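Local coordinates for conserved domain protein (Porphyromonas gingivalis, PDB 3PNN) that probably transfers a sugar unit from an activated donor to form a glycosidic linkage, as a cytoplasmic glycosyltransferase with a Rossmann-like alpha/beta/alpha fold, at residues Met4-Gly16 with Gly47-Phe59. Residues are numbered along the deposited sequence; the frame is centred on the assembly and turned at random.
Sequences MKPTLFVLAAGMG and GFGRLVFVIRHSF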
HETATM    1  N   MSE A   4       8.555 -13.636  17.419  1.00 54.48           N
HETATM    2  CA  MSE A   4       7.794 -12.513  16.874  1.00 42.38           C
HETATM    3  C   MSE A   4       7.132 -12.862  15.544  1.00 39.82           C
HETATM    4  O   MSE A   4       7.703 -13.576  14.719  1.00 38.09           O
HETATM    5  CB  MSE A   4       8.710 -11.286  16.725  1.00 40.16           C
HETATM    6  CG  MSE A   4       8.037 -10.035  16.165  1.00 47.74           C
HETATM    7 SE   MSE A   4       8.091  -9.962  14.212  0.58 36.43          SE
HETATM    8  CE  MSE A   4      10.028  -9.927  13.966  1.00 32.23           C
ATOM      9  N   LYS A   5       5.919 -12.350  15.355  1.00 36.02           N
ATOM     10  CA  LYS A   5       5.231 -12.419  14.078  1.00 33.44           C
ATOM     11  C   LYS A   5       4.980 -10.979  13.643  1.00 32.31           C
ATOM     12  O   LYS A   5       4.598 -10.139  14.462  1.00 32.60           O
ATOM     13  CB  LYS A   5       3.902 -13.155  14.207  1.00 33.95           C
ATOM     14  CG  LYS A   5       4.028 -14.644  14.553  1.00 43.60           C
ATOM     15  CD  LYS A   5       2.656 -15.252  14.832  1.00 50.31           C
ATOM     16  CE  LYS A   5       2.686 -16.780  14.814  1.00 62.14           C
ATOM     17  NZ  LYS A   5       2.347 -17.330  13.467  1.00 67.58           N
ATOM     18  N   PRO A   6       5.197 -10.686  12.358  1.00 30.02           N
ATOM     19  CA  PRO A   6       5.065  -9.295  11.906  1.00 26.03           C
ATOM     20  C   PRO A   6       3.613  -8.855  11.782  1.00 25.77           C
ATOM     21  O   PRO A   6       2.687  -9.671  11.703  1.00 26.72           O
ATOM     22  CB  PRO A   6       5.759  -9.305  10.535  1.00 28.57           C
ATOM     23  CG  PRO A   6       5.569 -10.720  10.041  1.00 29.21           C
ATOM     24  CD  PRO A   6       5.472 -11.620  11.253  1.00 29.04           C
ATOM     25  N   THR A   7       3.416  -7.540  11.768  1.00 24.58           N
ATOM     26  CA  THR A   7       2.097  -6.949  11.694  1.00 21.71           C
ATOM     27  C   THR A   7       1.758  -6.583  10.249  1.00 24.66           C
ATOM     28  O   THR A   7       2.625  -6.113   9.507  1.00 25.73           O
ATOM     29  CB  THR A   7       2.077  -5.678  12.575  1.00 27.76           C
ATOM     30  OG1 THR A   7       2.177  -6.073  13.952  1.00 28.41           O
ATOM     31  CG2 THR A   7       0.797  -4.836  12.358  1.00 25.07           C
ATOM     32  N   LEU A   8       0.513  -6.807   9.840  1.00 23.79           N
ATOM     33  CA  LEU A   8       0.036  -6.302   8.548  1.00 23.65           C
ATOM     34  C   LEU A   8      -0.774  -5.011   8.761  1.00 23.47           C
ATOM     35  O   LEU A   8      -1.801  -5.019   9.431  1.00 25.67           O
ATOM     36  CB  LEU A   8      -0.822  -7.354   7.824  1.00 21.55           C
ATOM     37  CG  LEU A   8      -1.361  -6.891   6.459  1.00 25.41           C
ATOM     38  CD1 LEU A   8      -0.211  -6.715   5.472  1.00 31.66           C
ATOM     39  CD2 LEU A   8      -2.345  -7.906   5.916  1.00 24.10           C
ATOM     40  N   PHE A   9      -0.309  -3.914   8.178  1.00 20.88           N
ATOM     41  CA  PHE A   9      -0.923  -2.601   8.374  1.00 22.69           C
ATOM     42  C   PHE A   9      -1.606  -2.298   7.054  1.00 23.59           C
ATOM     43  O   PHE A   9      -0.941  -2.148   6.023  1.00 24.46           O
ATOM     44  CB  PHE A   9       0.176  -1.574   8.690  1.00 21.07           C
ATOM     45  CG  PHE A   9      -0.328  -0.208   9.118  1.00 26.23           C
ATOM     46  CD1 PHE A   9      -1.677   0.053   9.289  1.00 29.51           C
ATOM     47  CD2 PHE A   9       0.583   0.820   9.373  1.00 31.78           C
ATOM     48  CE1 PHE A   9      -2.126   1.316   9.699  1.00 29.27           C
ATOM     49  CE2 PHE A   9       0.138   2.074   9.782  1.00 27.49           C
ATOM     50  CZ  PHE A   9      -1.226   2.317   9.941  1.00 23.75           C
ATOM     51  N   VAL A  10      -2.934  -2.251   7.076  1.00 22.01           N
ATOM     52  CA  VAL A  10      -3.708  -2.056   5.859  1.00 25.93           C
ATOM     53  C   VAL A  10      -4.200  -0.613   5.722  1.00 22.31           C
ATOM     54  O   VAL A  10      -4.887  -0.076   6.613  1.00 25.99           O
ATOM     55  CB  VAL A  10      -4.921  -3.027   5.800  1.00 26.55           C
ATOM     56  CG1 VAL A  10      -5.736  -2.780   4.533  1.00 26.32           C
ATOM     57  CG2 VAL A  10      -4.453  -4.495   5.878  1.00 24.16           C
ATOM     58  N   LEU A  11      -3.846   0.027   4.605  1.00 21.76           N
ATOM     59  CA  LEU A  11      -4.296   1.397   4.335  1.00 25.62           C
ATOM     60  C   LEU A  11      -5.752   1.415   3.863  1.00 29.86           C
ATOM     61  O   LEU A  11      -6.033   1.287   2.671  1.00 26.62           O
ATOM     62  CB  LEU A  11      -3.398   2.060   3.286  1.00 27.03           C
ATOM     63  CG  LEU A  11      -1.921   2.142   3.664  1.00 32.39           C
ATOM     64  CD1 LEU A  11      -1.147   2.830   2.545  1.00 36.94           C
ATOM     65  CD2 LEU A  11      -1.749   2.898   4.984  1.00 32.84           C
ATOM     66  N   ALA A  12      -6.673   1.590   4.803  1.00 24.93           N
ATOM     67  CA  ALA A  12      -8.099   1.475   4.510  1.00 27.73           C
ATOM     68  C   ALA A  12      -8.856   2.795   4.681  1.00 29.40           C
ATOM     69  O   ALA A  12     -10.088   2.829   4.720  1.00 29.34           O
ATOM     70  CB  ALA A  12      -8.719   0.378   5.377  1.00 25.45           C
ATOM     71  N   ALA A  13      -8.121   3.896   4.758  1.00 29.17           N
ATOM     72  CA  ALA A  13      -8.725   5.163   5.128  1.00 31.82           C
ATOM     73  C   ALA A  13      -9.569   5.729   3.987  1.00 28.52           C
ATOM     74  O   ALA A  13     -10.416   6.589   4.204  1.00 31.02           O
ATOM     75  CB  ALA A  13      -7.649   6.145   5.555  1.00 31.32           C
ATOM     76  N   GLY A  14      -9.340   5.220   2.777  1.00 28.76           N
ATOM     77  CA  GLY A  14     -10.058   5.682   1.600  1.00 35.77           C
ATOM     78  C   GLY A  14     -11.339   4.918   1.292  1.00 42.81           C
ATOM     79  O   GLY A  14     -11.972   5.166   0.260  1.00 38.44           O
HETATM   80  N   MSE A  15     -11.730   4.001   2.180  1.00 36.82           N
HETATM   81  CA  MSE A  15     -12.884   3.119   1.932  1.00 38.70           C
HETATM   82  C   MSE A  15     -14.255   3.711   2.196  1.00 39.13           C
HETATM   83  O   MSE A  15     -15.269   3.049   1.943  1.00 39.43           O
HETATM   84  CB  MSE A  15     -12.800   1.853   2.774  1.00 36.78           C
HETATM   85  CG  MSE A  15     -11.429   1.338   2.970  1.00 48.17           C
HETATM   86 SE   MSE A  15     -11.471  -0.522   2.594  0.49 44.66          SE
HETATM   87  CE  MSE A  15     -11.680  -0.229   0.646  1.00 24.66           C
ATOM     88  N   GLY A  16     -14.303   4.920   2.740  1.00 34.00           N
ATOM     89  CA  GLY A  16     -15.579   5.533   3.037  1.00 32.98           C
ATOM     90  C   GLY A  16     -16.101   6.331   1.857  1.00 38.32           C
ATOM     91  O   GLY A  16     -15.337   6.730   0.976  1.00 38.86           O
ATOM     92  N   GLY A  47       2.120 -16.050   7.754  1.00 28.67           N
ATOM     93  CA  GLY A  47       2.637 -15.986   9.110  1.00 30.71           C
ATOM     94  C   GLY A  47       2.630 -14.616   9.758  1.00 31.04           C
ATOM     95  O   GLY A  47       3.346 -14.393  10.748  1.00 28.99           O
ATOM     96  N   PHE A  48       1.831 -13.691   9.225  1.00 24.49           N
ATOM     97  CA  PHE A  48       1.627 -12.408   9.901  1.00 24.51           C
ATOM     98  C   PHE A  48       0.838 -12.643  11.183  1.00 28.49           C
ATOM     99  O   PHE A  48      -0.019 -13.515  11.225  1.00 29.83           O
ATOM    100  CB  PHE A  48       0.908 -11.403   8.990  1.00 22.39           C
ATOM    101  CG  PHE A  48       1.810 -10.789   7.958  1.00 25.30           C
ATOM    102  CD1 PHE A  48       2.411  -9.558   8.193  1.00 22.98           C
ATOM    103  CD2 PHE A  48       2.068 -11.452   6.759  1.00 21.33           C
ATOM    104  CE1 PHE A  48       3.264  -8.994   7.254  1.00 26.39           C
ATOM    105  CE2 PHE A  48       2.924 -10.889   5.805  1.00 24.31           C
ATOM    106  CZ  PHE A  48       3.514  -9.660   6.057  1.00 25.99           C
ATOM    107  N   GLY A  49       1.142 -11.872  12.227  1.00 27.87           N
ATOM    108  CA  GLY A  49       0.595 -12.130  13.550  1.00 28.94           C
ATOM    109  C   GLY A  49      -0.626 -11.325  13.947  1.00 31.22           C
ATOM    110  O   GLY A  49      -1.354 -11.712  14.858  1.00 28.11           O
ATOM    111  N   ARG A  50      -0.849 -10.201  13.279  1.00 26.61           N
ATOM    112  CA  ARG A  50      -1.979  -9.336  13.613  1.00 25.88           C
ATOM    113  C   ARG A  50      -2.230  -8.357  12.480  1.00 25.75           C
ATOM    114  O   ARG A  50      -1.330  -8.092  11.660  1.00 27.97           O
ATOM    115  CB  ARG A  50      -1.698  -8.556  14.907  1.00 27.97           C
ATOM    116  CG  ARG A  50      -0.581  -7.531  14.778  1.00 29.22           C
ATOM    117  CD  ARG A  50       0.022  -7.175  16.135  1.00 34.54           C
ATOM    118  NE  ARG A  50       0.567  -8.357  16.791  1.00 35.93           N
ATOM    119  CZ  ARG A  50       1.683  -8.985  16.420  1.00 42.33           C
ATOM    120  NH1 ARG A  50       2.404  -8.542  15.388  1.00 34.43           N
ATOM    121  NH2 ARG A  50       2.078 -10.065  17.086  1.00 41.81           N
ATOM    122  N   LEU A  51      -3.451  -7.827  12.441  1.00 24.06           N
ATOM    123  CA  LEU A  51      -3.832  -6.822  11.469  1.00 23.02           C
ATOM    124  C   LEU A  51      -4.096  -5.487  12.148  1.00 26.88           C
ATOM    125  O   LEU A  51      -4.725  -5.419  13.209  1.00 26.69           O
ATOM    126  CB  LEU A  51      -5.119  -7.224  10.753  1.00 25.13           C
ATOM    127  CG  LEU A  51      -5.267  -8.648  10.231  1.00 30.62           C
ATOM    128  CD1 LEU A  51      -6.650  -8.763   9.546  1.00 30.57           C
ATOM    129  CD2 LEU A  51      -4.137  -8.985   9.267  1.00 28.58           C
ATOM    130  N   VAL A  52      -3.630  -4.421  11.517  1.00 22.53           N
ATOM    131  CA  VAL A  52      -4.034  -3.078  11.903  1.00 22.56           C
ATOM    132  C   VAL A  52      -4.619  -2.385  10.668  1.00 22.96           C
ATOM    133  O   VAL A  52      -3.997  -2.396   9.595  1.00 26.78           O
ATOM    134  CB  VAL A  52      -2.835  -2.261  12.454  1.00 24.45           C
ATOM    135  CG1 VAL A  52      -3.244  -0.801  12.716  1.00 23.20           C
ATOM    136  CG2 VAL A  52      -2.289  -2.914  13.725  1.00 25.95           C
ATOM    137  N   PHE A  53      -5.816  -1.810  10.813  1.00 20.92           N
ATOM    138  CA  PHE A  53      -6.435  -1.036   9.739  1.00 23.85           C
ATOM    139  C   PHE A  53      -6.439   0.425  10.125  1.00 28.03           C
ATOM    140  O   PHE A  53      -6.897   0.770  11.215  1.00 25.36           O
ATOM    141  CB  PHE A  53      -7.897  -1.465   9.518  1.00 23.68           C
ATOM    142  CG  PHE A  53      -8.044  -2.905   9.085  1.00 26.45           C
ATOM    143  CD1 PHE A  53      -7.987  -3.240   7.734  1.00 23.26           C
ATOM    144  CD2 PHE A  53      -8.221  -3.911  10.026  1.00 26.38           C
ATOM    145  CE1 PHE A  53      -8.121  -4.573   7.321  1.00 27.68           C
ATOM    146  CE2 PHE A  53      -8.349  -5.254   9.630  1.00 26.96           C
ATOM    147  CZ  PHE A  53      -8.300  -5.580   8.276  1.00 28.57           C
ATOM    148  N   VAL A  54      -5.949   1.290   9.242  1.00 24.02           N
ATOM    149  CA  VAL A  54      -6.232   2.714   9.430  1.00 23.48           C
ATOM    150  C   VAL A  54      -7.497   3.057   8.635  1.00 27.80           C
ATOM    151  O   VAL A  54      -7.567   2.809   7.431  1.00 26.66           O
ATOM    152  CB  VAL A  54      -5.051   3.627   9.030  1.00 25.07           C
ATOM    153  CG1 VAL A  54      -4.588   3.340   7.603  1.00 25.27           C
ATOM    154  CG2 VAL A  54      -5.431   5.105   9.229  1.00 24.15           C
ATOM    155  N   ILE A  55      -8.497   3.587   9.328  1.00 24.65           N
ATOM    156  CA  ILE A  55      -9.754   3.990   8.709  1.00 28.77           C
ATOM    157  C   ILE A  55     -10.079   5.409   9.177  1.00 29.94           C
ATOM    158  O   ILE A  55      -9.214   6.088   9.736  1.00 32.20           O
ATOM    159  CB  ILE A  55     -10.912   3.035   9.090  1.00 24.01           C
ATOM    160  CG1 ILE A  55     -11.165   3.048  10.600  1.00 28.02           C
ATOM    161  CG2 ILE A  55     -10.635   1.598   8.605  1.00 23.99           C
ATOM    162  CD1 ILE A  55     -12.553   2.460  10.970  1.00 34.28           C
ATOM    163  N   ARG A  56     -11.311   5.869   8.946  1.00 28.24           N
ATOM    164  CA  ARG A  56     -11.751   7.140   9.523  1.00 28.69           C
ATOM    165  C   ARG A  56     -13.016   6.925  10.345  1.00 31.21           C
ATOM    166  O   ARG A  56     -13.749   5.973  10.112  1.00 29.72           O
ATOM    167  CB  ARG A  56     -11.948   8.198   8.430  1.00 34.52           C
ATOM    168  CG  ARG A  56     -10.728   8.294   7.520  1.00 34.96           C
ATOM    169  CD  ARG A  56     -10.758   9.477   6.543  1.00 40.33           C
ATOM    170  NE  ARG A  56      -9.571   9.413   5.688  1.00 38.55           N
ATOM    171  CZ  ARG A  56      -9.582   9.512   4.359  1.00 44.33           C
ATOM    172  NH1 ARG A  56     -10.726   9.740   3.708  1.00 42.45           N
ATOM    173  NH2 ARG A  56      -8.441   9.409   3.684  1.00 38.96           N
ATOM    174  N   HIS A  57     -13.263   7.801  11.316  1.00 32.92           N
ATOM    175  CA  HIS A  57     -14.425   7.644  12.181  1.00 33.85           C
ATOM    176  C   HIS A  57     -15.735   7.687  11.391  1.00 40.63           C
ATOM    177  O   HIS A  57     -16.708   7.047  11.776  1.00 40.04           O
ATOM    178  CB  HIS A  57     -14.449   8.726  13.266  1.00 37.39           C
ATOM    179  CG  HIS A  57     -13.416   8.531  14.332  1.00 41.94           C
ATOM    180  ND1 HIS A  57     -13.479   7.503  15.249  1.00 45.64           N
ATOM    181  CD2 HIS A  57     -12.300   9.236  14.631  1.00 38.46           C
ATOM    182  CE1 HIS A  57     -12.441   7.580  16.063  1.00 41.94           C
ATOM    183  NE2 HIS A  57     -11.711   8.624  15.712  1.00 42.21           N
ATOM    184  N   SER A  58     -15.747   8.435  10.287  1.00 33.45           N
ATOM    185  CA  SER A  58     -16.964   8.601   9.483  1.00 42.03           C
ATOM    186  C   SER A  58     -17.556   7.289   8.955  1.00 35.64           C
ATOM    187  O   SER A  58     -18.741   7.233   8.625  1.00 37.55           O
ATOM    188  CB  SER A  58     -16.729   9.571   8.317  1.00 47.51           C
ATOM    189  OG  SER A  58     -15.984   8.964   7.280  1.00 48.02           O
ATOM    190  N   PHE A  59     -16.751   6.237   8.870  1.00 32.28           N
ATOM    191  CA  PHE A  59     -17.289   4.947   8.437  1.00 30.20           C
ATOM    192  C   PHE A  59     -16.930   3.805   9.388  1.00 34.22           C
ATOM    193  O   PHE A  59     -16.942   2.637   9.011  1.00 31.62           O
ATOM    194  CB  PHE A  59     -16.906   4.623   6.979  1.00 31.23           C
ATOM    195  CG  PHE A  59     -15.419   4.547   6.716  1.00 32.10           C
ATOM    196  CD1 PHE A  59     -14.766   3.334   6.722  1.00 28.48           C
ATOM    197  CD2 PHE A  59     -14.691   5.686   6.402  1.00 35.89           C
ATOM    198  CE1 PHE A  59     -13.402   3.245   6.447  1.00 33.56           C
ATOM    199  CE2 PHE A  59     -13.329   5.613   6.139  1.00 28.81           C
ATOM    200  CZ  PHE A  59     -12.681   4.387   6.151  1.00 29.24           C
TER
HETATM  201  O   HOH W   1       4.798 -10.830  17.870  1.00 52.02           O
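The Arg50 side chain crosses Thr7, its CG beside the threonine hydroxyl, and its bend at chi3 (59°) turns the guanidinium toward the start of segment 4-16. There NH1 donates twice, to Thr7 OG1 at 2.9 Å and to Lys5 O at 2.9 Å; both acceptors lie within 8° of the guanidinium plane, which, with a water joining NH2 to Lys5 N, restrains its rotation. Thr7 OG1 is also hydrogen-bonded to Glu116. Pro6 sets CG over a face of the Phe48 ring, 4.2 Å from its centroid, a CH-pi contact. Strands 7-11 and 50-55 run parallel, 20° apart, joined through helix 35-46 as a beta-alpha-beta unit of the Rossmann-like domain. Bonds such as Val52 N to Leu8 O (2.8 Å) and Val10 N to Val52 O (2.7 Å) zip the pair. On the face bearing Leu8, Val10 CB packs 3.6 Å from Phe53 CD1, side by side; on the other, Phe9 CE1 meets Val54 CB at 3.8 Å. Beyond the strands, Ala13 O sits 3.0 Å above the centre of the Arg56 guanidinium without hydrogen bonding, while Arg56 NH2 hydrogen-bonds Gln82 OE1 and a glycerol, probably from the crystallisation liquor. Gly16 CA makes a CH-pi contact over one Phe59 face.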